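Local atomic coordinates of glycoside hydrolase family 15, cellulose signaling associated protein envoy (Hypocrea jecorina, PDB entry 4WUJ), a protein that senses blue light through an FMN-binding LOV domain of PAS fold and probably links light with oxidative-stress signalling in the fungus. Residues Gln95-Ala100 / Val107-Val112; Leu40-Ile45 / Phe139-Gln144. One frame throughout, in Å; residues are numbered along the deposited sequence.

In the fold
Both contacts belong to the PAS fold of this LOV domain, and both touch the FMN while lying about 13 Å apart between centres. Contact 2 joins two neighbouring strands in the middle of the antiparallel five-stranded sheet, close to the centre of the chain, and rests on backbone hydrogen bonds. Contact 1 lies further out: helix 92-103 packs on 107-114, an outermost strand, without a single direct hydrogen bond between Gln95-Ala100 and Val107-Val112. Its buried part is aliphatic, while its polar residues turn to phosphate, sulfate or water. Contact 1 meets the pyrimidine end and phosphate of the flavin; contact 2 takes the dimethylbenzene end and the N5/O4 edge.

Contact 1. Residues Gln95-Ala100 / Val107-Val112; sequences QEMRRA and VQVRIV. With FMN (flavin mononucleotide), chain I; SO4 (sulfate ion), chain J.
The FMN pocket of this LOV domain, a PAS fold, is lined here by Met97 of helix 92-103 and Ile111 of strand 107-114. Helix and strand segments run nearly antiparallel, at 163°, and meet through side chains alone. Met97 CE lies 3.5 Å from Ile111 CD1, and the same methyl is 3.5 Å from FMN N1. A bend in the thioether (chi3 -60°) turns CE toward both neighbours, while SD lies beside FMN N1 and C1'. Ile111 is extended, and its CD1 comes within 3.5 Å of FMN O2, so two methyl ends pack against the pyrimidine part of the flavin; Gln79, which hydrogen-bonds FMN, touches both residues. Two residues back along the strand, Val109 divides its methyls: CG2 meets Met97 CG at 4.0 Å, the two chains crossing at about a right angle, and CG1 lies 3.3 Å from Glu96 OE1. Glu96 and Val109 lie alongside each other, heading opposite ways, and Glu96 OE2 can share a water with Gln108 O on the solvent side. At the far end, where the two backbones come nearest, Ala100 CB presses on Val107 CB at 3.4 Å, tighter than usual for two carbons.

Arg98 and Arg99 take no part in the contact with the strand; their guanidinium groups meet anions. Arg98 binds FMN through the phosphate, edge-on, and a sulfate, probably from the crystallisation liquor, lies between it and Arg99; Arg102 also bonds this sulfate. Arg99 NE reaches sulfate O3 weakly, and Arg98 NH2 is 3.0 Å from sulfate O1. The straighter bond goes to the cofactor: Arg98 NH1 donates to FMN O3P at 2.8 Å and 158°.

Contact 2. Residues Leu40-Ile45 / Phe139-Gln144; sequences LTLCDI and FAVGLQ. With FMN (flavin mononucleotide), chain I.
Thr41 and Gly142 form a hydrogen-bonded pair in the middle of the antiparallel PAS sheet, where strands 39-44 and 139-144 run side by side. Thr41 N meets Gly142 O at 2.9 Å with the reciprocal bond equally short, and Cys43 and Ala140 repeat the pattern, Cys43 N lying 2.9 Å from Ala140 O. This is the tight part. On its flavin face Thr41, Cys43 and Ala140 crowd the dimethylbenzene ring, and a side-chain carbon on Gly142 would run into FMN C6; Gly142 N lies 3.4 Å from FMN C7M. The other face is apolar: Leu40 CD1 rests 3.7 Å from Leu143 CD2 and also meets Val141 CG1, under helix 14-22.

The Phe139 end is the solvent side: the residue is partly exposed, and one ring face packs on Asp44. With CG beside its backbone N (chi1 -67°), the ring lies over Asp44, carboxylate and ring planes 28° apart and stacked, with Asp44 OD2 3.7 Å from Phe139 CZ. His137 hydrogen-bonds that OD2. With an alanine in place of Phe139, the Asp44 carboxylate would probably lose the ring stacked on it, and a gap would be likely to open beside Leu42 and Val53.

Gln144, at the other end, reads the flavin's polar edge. A bend at chi2 (80°) brings its amide up to N5 and O4 of the isoalloxazine, while OE1 is held by Ser39. The amide nitrogen is shared: a weak bond to Thr41 OG1 at 3.5 Å, another weak one to FMN N5, and one not weak, from Gln144 NE2 to FMN O4, 3.1 Å.

Contact 1. Residues Gln95-Ala100 / Val107-Val112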
loop_
_atom_site.group_PDB
_atom_site.type_symbol
_atom_site.label_atom_id
_atom_site.label_comp_id
_atom_site.label_asym_id
_atom_site.label_seq_id
_atom_site.Cartn_x
_atom_site.Cartn_y
_atom_site.Cartn_z
ATOM N N GLN C 95 -11.231 16.969 -18.451
ATOM C CA GLN C 95 -10.236 17.642 -19.314
ATOM C C GLN C 95 -8.941 17.940 -18.581
ATOM O O GLN C 95 -7.837 17.822 -19.148
ATOM C CB GLN C 95 -10.662 19.039 -19.826
ATOM C CG GLN C 95 -12.072 19.277 -20.228
ATOM C CD GLN C 95 -12.261 20.743 -20.699
ATOM O OE1 GLN C 95 -11.510 21.239 -21.561
ATOM N NE2 GLN C 95 -13.238 21.440 -20.101
ATOM N N GLU C 96 -9.087 18.441 -17.357
ATOM C CA GLU C 96 -7.915 18.730 -16.526
ATOM C C GLU C 96 -7.082 17.433 -16.405
ATOM O O GLU C 96 -5.877 17.449 -16.637
ATOM C CB GLU C 96 -8.342 19.262 -15.153
ATOM C CG GLU C 96 -7.400 20.327 -14.575
ATOM C CD GLU C 96 -7.655 20.642 -13.082
ATOM O OE1 GLU C 96 -8.808 20.513 -12.592
ATOM O OE2 GLU C 96 -6.673 21.002 -12.395
ATOM N N MET C 97 -7.726 16.309 -16.092
ATOM C CA MET C 97 -6.975 15.053 -15.992
ATOM C C MET C 97 -6.331 14.737 -17.360
ATOM O O MET C 97 -5.136 14.467 -17.450
ATOM C CB MET C 97 -7.888 13.920 -15.549
ATOM C CG MET C 97 -8.163 13.915 -14.039
ATOM S SD MET C 97 -9.113 12.502 -13.441
ATOM C CE MET C 97 -10.632 12.623 -14.349
ATOM N N ARG C 98 -7.126 14.882 -18.427
ATOM C CA ARG C 98 -6.688 14.558 -19.772
ATOM C C ARG C 98 -5.451 15.334 -20.159
ATOM O O ARG C 98 -4.482 14.772 -20.719
ATOM C CB ARG C 98 -7.810 14.825 -20.771
ATOM C CG ARG C 98 -7.441 14.423 -22.166
ATOM C CD ARG C 98 -8.617 14.380 -23.116
ATOM N NE ARG C 98 -9.213 15.696 -23.250
ATOM C CZ ARG C 98 -10.440 16.016 -22.857
ATOM N NH1 ARG C 98 -11.256 15.106 -22.339
ATOM N NH2 ARG C 98 -10.863 17.257 -23.016
ATOM N N ARG C 99 -5.475 16.618 -19.811
ATOM C CA ARG C 99 -4.460 17.559 -20.251
ATOM C C ARG C 99 -3.244 17.377 -19.385
ATOM O O ARG C 99 -2.101 17.419 -19.845
ATOM C CB ARG C 99 -4.985 18.996 -20.163
ATOM C CG ARG C 99 -5.527 19.557 -21.503
ATOM C CD ARG C 99 -6.943 20.157 -21.371
ATOM N NE ARG C 99 -7.374 20.862 -22.574
ATOM C CZ ARG C 99 -8.375 21.745 -22.620
ATOM N NH1 ARG C 99 -9.068 22.064 -21.523
ATOM N NH2 ARG C 99 -8.679 22.327 -23.782
ATOM N N ALA C 100 -3.482 17.100 -18.123
ATOM C CA ALA C 100 -2.366 16.886 -17.211
ATOM C C ALA C 100 -1.604 15.623 -17.600
ATOM O O ALA C 100 -0.364 15.626 -17.734
ATOM C CB ALA C 100 -2.882 16.798 -15.828
ATOM N N VAL C 107 -1.559 16.272 -11.125
ATOM C CA VAL C 107 -2.835 16.915 -11.126
ATOM C C VAL C 107 -3.687 16.339 -10.053
ATOM O O VAL C 107 -3.621 15.148 -9.735
ATOM C CB VAL C 107 -3.556 16.721 -12.478
ATOM C CG1 VAL C 107 -3.663 15.229 -12.818
ATOM C CG2 VAL C 107 -4.924 17.360 -12.462
ATOM N N GLN C 108 -4.515 17.183 -9.478
ATOM C CA GLN C 108 -5.434 16.703 -8.479
ATOM C C GLN C 108 -6.741 17.408 -8.679
ATOM O O GLN C 108 -6.803 18.650 -8.674
ATOM C CB GLN C 108 -4.876 16.912 -7.063
ATOM C CG GLN C 108 -5.834 16.533 -5.966
ATOM C CD GLN C 108 -5.223 16.721 -4.574
ATOM O OE1 GLN C 108 -4.890 17.837 -4.166
ATOM N NE2 GLN C 108 -5.040 15.623 -3.860
ATOM N N VAL C 109 -7.777 16.606 -8.861
ATOM C CA VAL C 109 -9.110 17.101 -9.057
ATOM C C VAL C 109 -10.064 16.271 -8.243
ATOM O O VAL C 109 -9.722 15.235 -7.692
ATOM C CB VAL C 109 -9.567 16.979 -10.553
ATOM C CG1 VAL C 109 -8.459 17.420 -11.495
ATOM C CG2 VAL C 109 -10.012 15.554 -10.863
ATOM N N ARG C 110 -11.295 16.732 -8.192
ATOM C CA ARG C 110 -12.350 15.989 -7.558
ATOM C C ARG C 110 -13.362 15.823 -8.645
ATOM O O ARG C 110 -13.509 16.699 -9.510
ATOM C CB ARG C 110 -12.896 16.765 -6.331
ATOM C CG ARG C 110 -14.166 17.594 -6.550
ATOM C CD ARG C 110 -14.518 18.569 -5.345
ATOM N NE ARG C 110 -15.663 19.385 -5.747
ATOM C CZ ARG C 110 -15.570 20.555 -6.394
ATOM N NH1 ARG C 110 -14.392 21.115 -6.623
ATOM N NH2 ARG C 110 -16.662 21.207 -6.767
ATOM N N ILE C 111 -14.057 14.703 -8.630
ATOM C CA ILE C 111 -14.884 14.365 -9.747
ATOM C C ILE C 111 -15.820 13.306 -9.298
ATOM O O ILE C 111 -15.490 12.555 -8.377
ATOM C CB ILE C 111 -13.983 13.788 -10.943
ATOM C CG1 ILE C 111 -14.836 13.273 -12.090
ATOM C CG2 ILE C 111 -13.038 12.658 -10.460
ATOM C CD1 ILE C 111 -13.997 12.820 -13.293
ATOM N N VAL C 112 -16.952 13.163 -9.963
ATOM C CA VAL C 112 -17.865 12.102 -9.593
ATOM C C VAL C 112 -17.560 10.833 -10.320
ATOM O O VAL C 112 -17.540 10.804 -11.560
ATOM C CB VAL C 112 -19.315 12.485 -9.857
ATOM C CG1 VAL C 112 -20.236 11.266 -9.657
ATOM C CG2 VAL C 112 -19.715 13.686 -8.949
HETATM N N1 FMN I . -10.712 9.119 -13.898
HETATM C C2 FMN I . -11.712 9.020 -12.954
HETATM O O2 FMN I . -12.832 9.472 -13.185
HETATM N N3 FMN I . -11.461 8.390 -11.738
HETATM C C4 FMN I . -10.224 7.872 -11.440
HETATM O O4 FMN I . -10.054 7.309 -10.362
HETATM C C4A FMN I . -9.198 7.966 -12.391
HETATM N N5 FMN I . -7.941 7.435 -12.131
HETATM C C5A FMN I . -6.943 7.546 -13.057
HETATM C C6 FMN I . -5.703 7.020 -12.746
HETATM C C7 FMN I . -4.670 7.082 -13.667
HETATM C C7M FMN I . -3.344 6.509 -13.277
HETATM C C8 FMN I . -4.892 7.698 -14.920
HETATM C C8M FMN I . -3.772 7.774 -15.928
HETATM C C9 FMN I . -6.148 8.244 -15.216
HETATM C C9A FMN I . -7.181 8.168 -14.290
HETATM N N10 FMN I . -8.451 8.691 -14.563
HETATM C C10 FMN I . -9.453 8.590 -13.618
HETATM C "C1'" FMN I . -8.807 9.436 -15.831
HETATM C "C2'" FMN I . -9.200 8.651 -17.061
HETATM O "O2'" FMN I . -8.501 7.428 -17.063
HETATM C "C3'" FMN I . -8.933 9.541 -18.309
HETATM O "O3'" FMN I . -7.570 9.949 -18.355
HETATM C "C4'" FMN I . -9.835 10.799 -18.286
HETATM O "O4'" FMN I . -11.177 10.381 -18.411
HETATM C "C5'" FMN I . -9.471 11.838 -19.361
HETATM O "O5'" FMN I . -9.351 11.213 -20.627
HETATM P P FMN I . -10.618 11.029 -21.578
HETATM O O1P FMN I . -10.111 10.228 -22.767
HETATM O O2P FMN I . -11.770 10.297 -20.978
HETATM O O3P FMN I . -11.088 12.373 -22.027
HETATM S S SO4 J . -8.673 18.731 -25.472
HETATM O O1 SO4 J . -9.860 19.393 -24.938
HETATM O O2 SO4 J . -8.985 17.336 -25.779
HETATM O O3 SO4 J . -7.510 18.915 -24.611
HETATM O O4 SO4 J . -8.320 19.327 -26.740
HETATM O O HOH W 1 -7.930 21.501 -9.613
#

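Contact 2. Residues Leu40-Ile45 / Phe139-Gln144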
loop_
_atom_site.group_PDB
_atom_site.type_symbol
_atom_site.label_atom_id
_atom_site.label_comp_id
_atom_site.label_asym_id
_atom_site.label_seq_id
_atom_site.Cartn_x
_atom_site.Cartn_y
_atom_site.Cartn_z
ATOM N N LEU C 40 -5.365 2.718 -5.330
ATOM C CA LEU C 40 -4.256 3.070 -6.215
ATOM C C LEU C 40 -4.364 2.315 -7.512
ATOM O O LEU C 40 -4.686 1.123 -7.509
ATOM C CB LEU C 40 -2.921 2.742 -5.579
ATOM C CG LEU C 40 -1.662 3.037 -6.389
ATOM C CD1 LEU C 40 -0.510 3.430 -5.466
ATOM C CD2 LEU C 40 -1.273 1.855 -7.269
ATOM N N THR C 41 -4.142 3.029 -8.620
ATOM C CA THR C 41 -4.025 2.406 -9.925
ATOM C C THR C 41 -2.689 2.820 -10.530
ATOM O O THR C 41 -2.139 3.897 -10.252
ATOM C CB THR C 41 -5.204 2.759 -10.893
ATOM O OG1 THR C 41 -5.167 4.154 -11.230
ATOM C CG2 THR C 41 -6.535 2.437 -10.267
ATOM N N LEU C 42 -2.154 1.920 -11.323
ATOM C CA LEU C 42 -0.957 2.163 -12.085
ATOM C C LEU C 42 -1.345 1.901 -13.548
ATOM O O LEU C 42 -1.899 0.827 -13.888
ATOM C CB LEU C 42 0.133 1.201 -11.640
ATOM C CG LEU C 42 1.567 1.394 -12.088
ATOM C CD1 LEU C 42 2.134 2.786 -11.820
ATOM C CD2 LEU C 42 2.360 0.339 -11.318
ATOM N N CYS C 43 -1.063 2.881 -14.399
ATOM C CA CYS C 43 -1.444 2.802 -15.812
ATOM C C CYS C 43 -0.221 2.990 -16.670
ATOM O O CYS C 43 0.618 3.831 -16.370
ATOM C CB CYS C 43 -2.484 3.854 -16.146
ATOM S SG CYS C 43 -4.081 3.602 -15.315
ATOM N N ASP C 44 -0.093 2.160 -17.708
ATOM C CA ASP C 44 1.004 2.304 -18.618
ATOM C C ASP C 44 0.575 3.267 -19.761
ATOM O O ASP C 44 -0.052 2.851 -20.733
ATOM C CB ASP C 44 1.406 0.933 -19.174
ATOM C CG ASP C 44 2.674 1.004 -20.010
ATOM O OD1 ASP C 44 3.018 2.110 -20.472
ATOM O OD2 ASP C 44 3.300 -0.056 -20.217
ATOM N N ILE C 45 0.893 4.547 -19.642
ATOM C CA ILE C 45 0.403 5.491 -20.640
ATOM C C ILE C 45 1.154 5.451 -22.026
ATOM O O ILE C 45 0.745 6.126 -22.969
ATOM C CB ILE C 45 0.353 6.908 -20.068
ATOM C CG1 ILE C 45 1.756 7.403 -19.790
ATOM C CG2 ILE C 45 -0.511 6.955 -18.748
ATOM C CD1 ILE C 45 1.855 8.892 -19.854
ATOM N N PHE C 139 4.697 5.639 -16.964
ATOM C CA PHE C 139 3.528 5.231 -16.186
ATOM C C PHE C 139 2.907 6.424 -15.461
ATOM O O PHE C 139 3.509 7.480 -15.310
ATOM C CB PHE C 139 3.894 4.132 -15.170
ATOM C CG PHE C 139 4.279 2.828 -15.808
ATOM C CD1 PHE C 139 5.501 2.693 -16.452
ATOM C CD2 PHE C 139 3.422 1.733 -15.760
ATOM C CE1 PHE C 139 5.855 1.482 -17.045
ATOM C CE2 PHE C 139 3.760 0.532 -16.359
ATOM C CZ PHE C 139 4.980 0.401 -16.993
ATOM N N ALA C 140 1.686 6.218 -15.013
ATOM C CA ALA C 140 0.980 7.193 -14.241
ATOM C C ALA C 140 0.438 6.433 -13.059
ATOM O O ALA C 140 -0.047 5.301 -13.207
ATOM C CB ALA C 140 -0.159 7.815 -15.050
ATOM N N VAL C 141 0.562 7.050 -11.892
ATOM C CA VAL C 141 0.009 6.528 -10.657
ATOM C C VAL C 141 -1.148 7.391 -10.291
ATOM O O VAL C 141 -0.996 8.603 -10.177
ATOM C CB VAL C 141 0.996 6.656 -9.475
ATOM C CG1 VAL C 141 0.330 6.117 -8.199
ATOM C CG2 VAL C 141 2.276 5.970 -9.796
ATOM N N GLY C 142 -2.289 6.767 -10.098
ATOM C CA GLY C 142 -3.447 7.429 -9.570
ATOM C C GLY C 142 -3.794 6.964 -8.160
ATOM O O GLY C 142 -3.700 5.770 -7.829
ATOM N N LEU C 143 -4.164 7.942 -7.328
ATOM C CA LEU C 143 -4.639 7.705 -5.983
ATOM C C LEU C 143 -6.062 8.178 -5.951
ATOM O O LEU C 143 -6.331 9.335 -6.305
ATOM C CB LEU C 143 -3.815 8.492 -4.968
ATOM C CG LEU C 143 -2.333 8.163 -4.896
ATOM C CD1 LEU C 143 -1.654 8.932 -3.721
ATOM C CD2 LEU C 143 -2.154 6.671 -4.717
ATOM N N GLN C 144 -6.973 7.274 -5.608
ATOM C CA GLN C 144 -8.383 7.588 -5.410
ATOM C C GLN C 144 -8.741 7.553 -3.890
ATOM O O GLN C 144 -8.057 6.880 -3.081
ATOM C CB GLN C 144 -9.279 6.561 -6.085
ATOM C CG GLN C 144 -9.110 6.395 -7.594
ATOM C CD GLN C 144 -7.933 5.547 -8.038
ATOM O OE1 GLN C 144 -7.339 4.742 -7.266
ATOM N NE2 GLN C 144 -7.576 5.728 -9.315
HETATM N N1 FMN I . -10.712 9.119 -13.898
HETATM C C2 FMN I . -11.712 9.020 -12.954
HETATM O O2 FMN I . -12.832 9.472 -13.185
HETATM N N3 FMN I . -11.461 8.390 -11.738
HETATM C C4 FMN I . -10.224 7.872 -11.440
HETATM O O4 FMN I . -10.054 7.309 -10.362
HETATM C C4A FMN I . -9.198 7.966 -12.391
HETATM N N5 FMN I . -7.941 7.435 -12.131
HETATM C C5A FMN I . -6.943 7.546 -13.057
HETATM C C6 FMN I . -5.703 7.020 -12.746
HETATM C C7 FMN I . -4.670 7.082 -13.667
HETATM C C7M FMN I . -3.344 6.509 -13.277
HETATM C C8 FMN I . -4.892 7.698 -14.920
HETATM C C8M FMN I . -3.772 7.774 -15.928
HETATM C C9 FMN I . -6.148 8.244 -15.216
HETATM C C9A FMN I . -7.181 8.168 -14.290
HETATM N N10 FMN I . -8.451 8.691 -14.563
HETATM C C10 FMN I . -9.453 8.590 -13.618
HETATM C "C1'" FMN I . -8.807 9.436 -15.831
HETATM C "C2'" FMN I . -9.200 8.651 -17.061
HETATM O "O2'" FMN I . -8.501 7.428 -17.063
HETATM C "C3'" FMN I . -8.933 9.541 -18.309
HETATM O "O3'" FMN I . -7.570 9.949 -18.355
HETATM C "C4'" FMN I . -9.835 10.799 -18.286
HETATM O "O4'" FMN I . -11.177 10.381 -18.411
HETATM C "C5'" FMN I . -9.471 11.838 -19.361
HETATM O "O5'" FMN I . -9.351 11.213 -20.627
HETATM P P FMN I . -10.618 11.029 -21.578
HETATM O O1P FMN I . -10.111 10.228 -22.767
HETATM O O2P FMN I . -11.770 10.297 -20.978
HETATM O O3P FMN I . -11.088 12.373 -22.027
#